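Side-chain contact in Pyrimidine/purine nucleoside phosphorylase (Acinetobacter sp. ADP1, PDB 3HQX), which probably catalyses the phosphorolysis of diverse purine and pyrimidine nucleosides, releasing the free base and D-ribose 1-phosphate: residues E79-R82 with S86-V89. Sequence-based numbering, arbitrary orientation.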
loop_
_atom_site.group_PDB
_atom_site.type_symbol
_atom_site.label_atom_id
_atom_site.label_comp_id
_atom_site.label_asym_id
_atom_site.label_seq_id
_atom_site.Cartn_x
_atom_site.Cartn_y
_atom_site.Cartn_z
ATOM N N GLU A 79 22.796 7.550 -6.225
ATOM C CA GLU A 79 22.592 8.774 -5.467
ATOM C C GLU A 79 21.675 8.379 -4.283
ATOM O O GLU A 79 20.764 7.564 -4.408
ATOM C CB GLU A 79 21.857 9.822 -6.304
ATOM C CG GLU A 79 22.635 10.327 -7.575
ATOM C CD GLU A 79 21.764 11.179 -8.499
ATOM O OE1 GLU A 79 21.194 12.208 -8.041
ATOM O OE2 GLU A 79 21.664 10.857 -9.702
ATOM N N LEU A 80 21.928 9.002 -3.154
ATOM C CA LEU A 80 21.246 8.726 -1.900
ATOM C C LEU A 80 20.127 9.750 -1.667
ATOM O O LEU A 80 20.344 10.935 -1.778
ATOM C CB LEU A 80 22.231 8.868 -0.747
ATOM C CG LEU A 80 21.730 8.691 0.696
ATOM C CD1 LEU A 80 21.386 7.283 0.990
ATOM C CD2 LEU A 80 22.887 9.140 1.619
ATOM N N PHE A 81 18.962 9.251 -1.296
ATOM C CA PHE A 81 17.835 10.093 -0.934
ATOM C C PHE A 81 17.235 9.623 0.353
ATOM O O PHE A 81 17.071 8.403 0.561
ATOM C CB PHE A 81 16.785 10.039 -2.052
ATOM C CG PHE A 81 17.316 10.501 -3.356
ATOM C CD1 PHE A 81 17.455 11.848 -3.634
ATOM C CD2 PHE A 81 17.815 9.598 -4.270
ATOM C CE1 PHE A 81 18.026 12.271 -4.830
ATOM C CE2 PHE A 81 18.379 10.035 -5.455
ATOM C CZ PHE A 81 18.486 11.355 -5.730
ATOM N N ARG A 82 16.851 10.582 1.192
ATOM C CA ARG A 82 16.169 10.298 2.456
ATOM C C ARG A 82 14.874 11.078 2.526
ATOM O O ARG A 82 14.561 11.937 1.670
ATOM C CB ARG A 82 17.062 10.601 3.667
ATOM C CG ARG A 82 18.248 9.685 3.811
ATOM C CD ARG A 82 19.168 9.978 5.020
ATOM N NE ARG A 82 20.154 8.912 5.157
ATOM C CZ ARG A 82 21.481 9.056 5.212
ATOM N NH1 ARG A 82 22.042 10.261 5.141
ATOM N NH2 ARG A 82 22.238 7.968 5.360
ATOM N N SER A 86 13.502 14.685 -2.935
ATOM C CA SER A 86 12.950 14.215 -4.188
ATOM C C SER A 86 14.016 14.010 -5.232
ATOM O O SER A 86 15.155 14.556 -5.139
ATOM C CB SER A 86 11.914 15.201 -4.745
ATOM O OG SER A 86 10.800 15.331 -3.876
ATOM N N PHE A 87 13.668 13.197 -6.247
ATOM C CA PHE A 87 14.468 13.142 -7.461
ATOM C C PHE A 87 13.575 13.188 -8.696
ATOM O O PHE A 87 12.416 12.821 -8.655
ATOM C CB PHE A 87 15.453 11.963 -7.491
ATOM C CG PHE A 87 14.829 10.605 -7.445
ATOM C CD1 PHE A 87 14.438 9.972 -8.630
ATOM C CD2 PHE A 87 14.624 9.942 -6.242
ATOM C CE1 PHE A 87 13.891 8.669 -8.591
ATOM C CE2 PHE A 87 14.073 8.717 -6.193
ATOM C CZ PHE A 87 13.702 8.063 -7.369
ATOM N N TYR A 88 14.151 13.707 -9.774
ATOM C CA TYR A 88 13.437 13.866 -11.040
ATOM C C TYR A 88 13.890 12.813 -12.034
ATOM O O TYR A 88 15.086 12.605 -12.194
ATOM C CB TYR A 88 13.719 15.261 -11.605
ATOM C CG TYR A 88 13.089 15.534 -12.938
ATOM C CD1 TYR A 88 11.756 15.889 -13.034
ATOM C CD2 TYR A 88 13.844 15.436 -14.106
ATOM C CE1 TYR A 88 11.164 16.131 -14.274
ATOM C CE2 TYR A 88 13.269 15.687 -15.356
ATOM C CZ TYR A 88 11.937 16.029 -15.429
ATOM O OH TYR A 88 11.374 16.308 -16.680
ATOM N N VAL A 89 12.925 12.220 -12.746
ATOM C CA VAL A 89 13.222 11.255 -13.795
ATOM C C VAL A 89 12.643 11.801 -15.078
ATOM O O VAL A 89 11.453 12.053 -15.168
ATOM C CB VAL A 89 12.632 9.873 -13.462
ATOM C CG1 VAL A 89 13.127 8.784 -14.464
ATOM C CG2 VAL A 89 12.952 9.494 -11.963
#
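F81 and F87 meet because their first torsions turn their side chains toward each other from the border strands of two sheets. In F81 the CG lies opposite the carbonyl carbon and next to the backbone N (chi1 -59°), which carries the ring across to 86-89. In F87 it sits between the backbone N and the carbonyl carbon (chi1 62°), which folds the ring back over its own backbone, so that CB and the CD2 side of the ring are what meet F81; the two side chains cross at roughly a right angle. Both F87 atoms rest on one face of the F81 ring. CB lies toward CZ and CE1, 3.6 Å from F81 CZ and 4.0 Å from the F81 ring centroid, a CH-pi contact over the face. F87 CD2 lies closer to the middle of the ring, displaced to its CD2/CE2 side, 3.8 Å from F81 CD2. The ring centroids are 4.9 Å apart and the planes inclined at 39°. The S86 carbonyl O also comes close, 3.7 Å from F81 CE1, without a hydrogen bond. Phenylalanine suits both places: a long, flat, wholly apolar group spans the distance between two strands that do not pair through their backbones, and brings no buried polar atom to satisfy. At S86, CB points away from 79-82 and OG is hydrogen-bonded to R60 NH1; a small polar residue fits this partly exposed position. The contact bridges the borders of the two sheets of the cupin-type beta barrel, beside the short 83-85 link. Strand 79-82 is bonded to 67-72 and 86-89 to 59-63, while I63 flanks F81, V70 and I72 touch F87, and F95 makes an edge-to-face ring pair with it.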